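Local coordinates for protein alpha-L-arabinofuranosidase B (Aspergillus kawachii, PDB 6SXT) that hydrolyses terminal non-reducing alpha-L-arabinofuranosyl residues from arabinoxylan, arabinan and arabinogalactan side chains, working in the degradation of plant hemicellulose, at residues A159-Y164 with M201-N206; E180-G185 with A230-G235. One frame throughout, in Å; residues are numbered along the deposited sequence.

Contact 1. Residues A159-Y164 with M201-N206; sequences ACCFDY and MVDMEN. With LXE ([(1~{S},2~{S},3~{S},4~{S})-2-(hydroxymethyl)-3,4-bis(oxidanyl)cyclopentyl]azanium), chain G.
Two buried carboxylates, Asp163 and Asp203, meet oxygen to oxygen, OD2 of Asp163 lying 2.5 Å from OD2 of Asp203. The pair sits in the active site of the GH54 catalytic domain, where strand 180-185 separates strands 163-164 and 199-203 in one antiparallel sheet. The two side chains cross at about a right angle, with carboxylate planes 83° apart. Asp203 CG is anti to the backbone N (chi1 -168°), which turns both oxygens to the inhibitor ring: OD2 accepts from LXE O3' at 2.6 Å and OD1 from LXE O5' at 2.7 Å. OD1 also receives Glu205 N at 3.0 Å, met 26° out of the carboxylate plane, an Asx turn that ties the substrate-binding aspartate to the nucleophile. Cys160 and Cys161, joined by a cis peptide, form a vicinal disulfide whose two SG atoms each lie 3.8 Å from LXE O3'; Cys161 SG is also 4.0 Å from Asp203 OD2. Asp281, the proton donor, hydrogen-bonds the inhibitor as well. The nucleophile Glu205 is trapped as a covalent adduct: its OE2 is bonded to LXE C1' at 1.4 Å, while its OE1 accepts from LXE O2' at 2.7 Å.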
loop_
_atom_site.group_PDB
_atom_site.type_symbol
_atom_site.label_atom_id
_atom_site.label_comp_id
_atom_site.label_asym_id
_atom_site.label_seq_id
_atom_site.Cartn_x
_atom_site.Cartn_y
_atom_site.Cartn_z
ATOM N N ALA A 159 -8.314 -2.829 -10.568
ATOM C CA ALA A 159 -9.241 -1.681 -10.470
ATOM C C ALA A 159 -8.495 -0.393 -10.765
ATOM O O ALA A 159 -7.296 -0.301 -10.523
ATOM C CB ALA A 159 -9.877 -1.660 -9.136
ATOM N N CYS A 160 -9.166 0.617 -11.284
ATOM C CA CYS A 160 -8.491 1.882 -11.606
ATOM C C CYS A 160 -8.283 2.666 -10.313
ATOM O O CYS A 160 -9.235 2.833 -9.549
ATOM C CB CYS A 160 -9.311 2.717 -12.559
ATOM S SG CYS A 160 -8.439 4.197 -13.075
ATOM N N CYS A 161 -7.072 3.146 -10.019
ATOM C CA CYS A 161 -5.843 2.955 -10.764
ATOM C C CYS A 161 -4.678 3.171 -9.795
ATOM O O CYS A 161 -4.728 4.150 -9.041
ATOM C CB CYS A 161 -5.591 3.943 -11.897
ATOM S SG CYS A 161 -6.456 3.574 -13.465
ATOM N N PHE A 162 -3.697 2.271 -9.761
ATOM C CA PHE A 162 -2.563 2.454 -8.814
ATOM C C PHE A 162 -1.484 3.226 -9.563
ATOM O O PHE A 162 -0.645 2.620 -10.267
ATOM C CB PHE A 162 -2.040 1.114 -8.286
ATOM C CG PHE A 162 -0.978 1.348 -7.249
ATOM C CD1 PHE A 162 -1.353 1.815 -6.013
ATOM C CD2 PHE A 162 0.377 1.221 -7.540
ATOM C CE1 PHE A 162 -0.424 2.109 -5.033
ATOM C CE2 PHE A 162 1.322 1.538 -6.566
ATOM C CZ PHE A 162 0.914 1.968 -5.330
ATOM N N ASP A 163 -1.524 4.538 -9.458
ATOM C CA ASP A 163 -0.671 5.449 -10.232
ATOM C C ASP A 163 0.324 6.206 -9.345
ATOM O O ASP A 163 0.059 6.471 -8.180
ATOM C CB ASP A 163 -1.417 6.489 -11.048
ATOM C CG ASP A 163 -2.231 5.984 -12.204
ATOM O OD1 ASP A 163 -2.256 4.774 -12.462
ATOM O OD2 ASP A 163 -2.923 6.885 -12.837
ATOM N N TYR A 164 1.423 6.616 -9.951
ATOM C CA TYR A 164 2.329 7.616 -9.363
ATOM C C TYR A 164 2.791 8.505 -10.497
ATOM O O TYR A 164 3.392 8.014 -11.483
ATOM C CB TYR A 164 3.547 6.988 -8.677
ATOM C CG TYR A 164 4.543 7.995 -8.170
ATOM C CD1 TYR A 164 4.203 8.874 -7.155
ATOM C CD2 TYR A 164 5.813 8.140 -8.722
ATOM C CE1 TYR A 164 5.090 9.818 -6.669
ATOM C CE2 TYR A 164 6.728 9.059 -8.241
ATOM C CZ TYR A 164 6.377 9.916 -7.204
ATOM O OH TYR A 164 7.291 10.838 -6.769
ATOM N N MET A 201 2.385 0.152 -16.799
ATOM C CA MET A 201 1.856 0.878 -17.972
ATOM C C MET A 201 1.947 2.371 -17.678
ATOM O O MET A 201 2.357 2.764 -16.566
ATOM C CB MET A 201 0.418 0.459 -18.249
ATOM C CG MET A 201 0.352 -1.008 -18.563
ATOM S SD MET A 201 -1.270 -1.569 -19.235
ATOM C CE MET A 201 -2.099 -1.911 -17.716
ATOM N N VAL A 202 1.557 3.175 -18.639
ATOM C CA VAL A 202 1.556 4.642 -18.450
ATOM C C VAL A 202 0.120 5.116 -18.588
ATOM O O VAL A 202 -0.497 4.888 -19.634
ATOM C CB VAL A 202 2.497 5.385 -19.389
ATOM C CG1 VAL A 202 2.407 6.883 -19.223
ATOM C CG2 VAL A 202 3.927 4.896 -19.161
ATOM N N ASP A 203 -0.340 5.787 -17.555
ATOM C CA ASP A 203 -1.691 6.396 -17.541
ATOM C C ASP A 203 -1.535 7.751 -18.193
ATOM O O ASP A 203 -0.890 8.660 -17.643
ATOM C CB ASP A 203 -2.239 6.452 -16.123
ATOM C CG ASP A 203 -3.709 6.799 -16.028
ATOM O OD1 ASP A 203 -4.253 7.199 -17.114
ATOM O OD2 ASP A 203 -4.274 6.564 -14.904
ATOM N N MET A 204 -2.190 7.909 -19.363
ATOM C CA MET A 204 -2.186 9.198 -20.098
ATOM C C MET A 204 -3.603 9.794 -20.111
ATOM O O MET A 204 -3.779 10.784 -20.824
ATOM C CB MET A 204 -1.671 9.001 -21.519
ATOM C CG MET A 204 -0.227 8.555 -21.557
ATOM S SD MET A 204 0.481 8.680 -23.236
ATOM C CE MET A 204 1.907 7.602 -23.053
ATOM N N GLU A 205 -4.486 9.249 -19.291
ATOM C CA GLU A 205 -5.922 9.594 -19.138
ATOM C C GLU A 205 -6.726 8.992 -20.311
ATOM O O GLU A 205 -6.343 9.163 -21.486
ATOM C CB GLU A 205 -6.124 11.102 -18.999
ATOM C CG GLU A 205 -7.558 11.511 -18.667
ATOM C CD GLU A 205 -8.134 10.961 -17.380
ATOM O OE1 GLU A 205 -8.372 11.681 -16.417
ATOM O OE2 GLU A 205 -8.368 9.592 -17.251
ATOM N N ASN A 206 -7.795 8.327 -19.916
ATOM C CA ASN A 206 -8.704 7.533 -20.782
ATOM C C ASN A 206 -7.891 6.477 -21.511
ATOM O O ASN A 206 -8.290 5.993 -22.579
ATOM C CB ASN A 206 -9.463 8.440 -21.757
ATOM C CG ASN A 206 -10.189 9.573 -21.041
ATOM O OD1 ASN A 206 -10.216 10.677 -21.568
ATOM N ND2 ASN A 206 -10.765 9.323 -19.887
HETATM C "C1'" LXE G . -9.066 9.082 -16.155
HETATM C "C2'" LXE G . -8.322 8.873 -14.835
HETATM O "O2'" LXE G . -7.772 10.050 -14.364
HETATM C "C3'" LXE G . -7.325 7.878 -15.244
HETATM O "O3'" LXE G . -6.634 7.362 -14.031
HETATM C "C4'" LXE G . -8.211 6.811 -15.850
HETATM C "C5'" LXE G . -7.478 5.920 -16.836
HETATM O "O5'" LXE G . -6.789 6.613 -17.854
HETATM C "C6'" LXE G . -9.366 7.652 -16.527
HETATM N "N1'" LXE G . -10.633 7.158 -15.914
#

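Contact 2. Residues E180-G185 with A230-G235; sequences EAIYLG and AAVKGG
Ile182 lies over Ala230 and Val232, straddling the two with different branches: its CG2 meets Ala230 CB at 3.9 Å, while its CG1 passes Val232 CG2 at 3.7 Å. The strands belong to two facing antiparallel sheets of the catalytic domain's concanavalin-like beta-sandwich; the axes of segments 180-185 and 230-235 approach to 7.6 Å, running nearly antiparallel at 154°. CG1 of Ile182 stands anti to the carbonyl carbon (chi1 -61°), leaving CG2 beside it for the alanine; from CG1 the chain runs on to CD1, which settles 3.6 Å from Ala230 O. The side chains of Ile182 and Val232 run alongside one another, pointing opposite ways. Met147 of strand 145-152 touches both, and Val202 of strand 199-203 also packs on Val232. Farther along, Glu180 reaches across with an extended chain, and its OE2 packs 3.4 Å from Gly234 CA. Glu145 brings a second carboxylate near Glu180 OE1, so Arg259 probably offsets a local excess of negative charge. Dispersion between aliphatic branches thus joins the sheets in the middle, whereas at the glycine end Arg259 bridges them, by its salt bridge to Glu180 OE2 and its hydrogen bond to Gly235 O.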
loop_
_atom_site.group_PDB
_atom_site.type_symbol
_atom_site.label_atom_id
_atom_site.label_comp_id
_atom_site.label_asym_id
_atom_site.label_seq_id
_atom_site.Cartn_x
_atom_site.Cartn_y
_atom_site.Cartn_z
ATOM N N GLU A 180 0.288 11.888 -17.065
ATOM C CA GLU A 180 1.395 10.987 -17.434
ATOM C C GLU A 180 1.949 10.396 -16.132
ATOM O O GLU A 180 2.699 11.115 -15.399
ATOM C CB GLU A 180 2.464 11.770 -18.144
ATOM C CG GLU A 180 3.594 10.898 -18.688
ATOM C CD GLU A 180 4.544 11.690 -19.555
ATOM O OE1 GLU A 180 5.266 12.561 -19.049
ATOM O OE2 GLU A 180 4.528 11.418 -20.805
ATOM N N ALA A 181 1.529 9.183 -15.846
ATOM C CA ALA A 181 1.860 8.546 -14.563
ATOM C C ALA A 181 2.131 7.062 -14.765
ATOM O O ALA A 181 1.583 6.392 -15.642
ATOM C CB ALA A 181 0.729 8.783 -13.600
ATOM N N ILE A 182 3.044 6.559 -13.939
ATOM C CA ILE A 182 3.247 5.110 -13.745
ATOM C C ILE A 182 1.960 4.470 -13.274
ATOM O O ILE A 182 1.370 4.958 -12.308
ATOM C CB ILE A 182 4.388 4.857 -12.757
ATOM C CG1 ILE A 182 5.706 5.417 -13.257
ATOM C CG2 ILE A 182 4.466 3.370 -12.436
ATOM C CD1 ILE A 182 6.751 5.537 -12.141
ATOM N N TYR A 183 1.615 3.349 -13.865
ATOM C CA TYR A 183 0.555 2.466 -13.382
ATOM C C TYR A 183 1.156 1.073 -13.129
ATOM O O TYR A 183 1.960 0.601 -13.939
ATOM C CB TYR A 183 -0.567 2.343 -14.436
ATOM C CG TYR A 183 -1.527 1.230 -14.118
ATOM C CD1 TYR A 183 -2.635 1.447 -13.309
ATOM C CD2 TYR A 183 -1.350 -0.059 -14.598
ATOM C CE1 TYR A 183 -3.482 0.425 -12.933
ATOM C CE2 TYR A 183 -2.194 -1.089 -14.237
ATOM C CZ TYR A 183 -3.274 -0.862 -13.413
ATOM O OH TYR A 183 -4.088 -1.888 -12.994
ATOM N N LEU A 184 0.739 0.424 -12.064
ATOM C CA LEU A 184 1.078 -1.001 -11.821
ATOM C C LEU A 184 -0.166 -1.750 -11.384
ATOM O O LEU A 184 -0.758 -1.396 -10.371
ATOM C CB LEU A 184 2.191 -1.162 -10.786
ATOM C CG LEU A 184 2.589 -2.607 -10.515
ATOM C CD1 LEU A 184 3.147 -3.319 -11.726
ATOM C CD2 LEU A 184 3.594 -2.658 -9.374
ATOM N N GLY A 185 -0.517 -2.812 -12.127
ATOM C CA GLY A 185 -1.676 -3.626 -11.793
ATOM C C GLY A 185 -2.058 -4.494 -12.987
ATOM O O GLY A 185 -1.342 -4.526 -13.961
ATOM N N ALA A 230 10.020 0.796 -11.556
ATOM C CA ALA A 230 9.305 1.257 -12.767
ATOM C C ALA A 230 9.865 2.610 -13.119
ATOM O O ALA A 230 9.750 3.526 -12.270
ATOM C CB ALA A 230 7.827 1.320 -12.480
ATOM N N ALA A 231 10.386 2.801 -14.333
ATOM C CA ALA A 231 10.940 4.091 -14.773
ATOM C C ALA A 231 10.203 4.499 -16.039
ATOM O O ALA A 231 10.213 3.733 -17.040
ATOM C CB ALA A 231 12.435 4.057 -14.996
ATOM N N VAL A 232 9.634 5.689 -16.007
ATOM C CA VAL A 232 8.778 6.193 -17.118
ATOM C C VAL A 232 9.277 7.575 -17.492
ATOM O O VAL A 232 9.691 8.380 -16.607
ATOM C CB VAL A 232 7.281 6.172 -16.736
ATOM C CG1 VAL A 232 6.447 7.113 -17.614
ATOM C CG2 VAL A 232 6.784 4.756 -16.740
ATOM N N LYS A 233 9.242 7.924 -18.777
ATOM C CA LYS A 233 9.646 9.269 -19.195
ATOM C C LYS A 233 8.856 9.631 -20.444
ATOM O O LYS A 233 8.375 8.725 -21.135
ATOM C CB LYS A 233 11.153 9.361 -19.422
ATOM C CG LYS A 233 11.758 8.310 -20.351
ATOM C CD LYS A 233 13.250 8.276 -20.249
ATOM C CE LYS A 233 13.905 7.165 -21.044
ATOM N NZ LYS A 233 15.362 7.081 -20.703
ATOM N N GLY A 234 8.649 10.936 -20.589
ATOM C CA GLY A 234 7.835 11.461 -21.688
ATOM C C GLY A 234 8.366 12.790 -22.133
ATOM O O GLY A 234 8.715 13.631 -21.316
ATOM N N GLY A 235 8.375 13.004 -23.437
ATOM C CA GLY A 235 8.737 14.301 -24.013
ATOM C C GLY A 235 7.887 14.527 -25.256
ATOM O O GLY A 235 6.833 13.959 -25.371
#

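Overall arrangement
Both contacts are buried in the catalytic domain, their centres 9 Å apart, and they share one four-stranded sheet. Contact 1 joins its strands 163-164 and 199-203, and contact 2 takes strand 180-185, which runs between those two. Backbone hydrogen bonds join strand 180-185 to strand 199-203, with Asp203 N 2.8 Å from Ala181 O, and to strand 163-164 through Ile182 and Tyr164. The two faces of strand 180-185 differ in chemistry. Ala181 and Tyr183 touch Asp163 on the active-site face, where carboxylates, sulfurs and inhibitor hydroxyls gather; Glu180 and Ile182 turn to the second sheet. Contact 1 is thus polar and ligand-bound, whereas contact 2, mainly aliphatic, faces strand 227-235 of the opposing sheet in the sandwich interior.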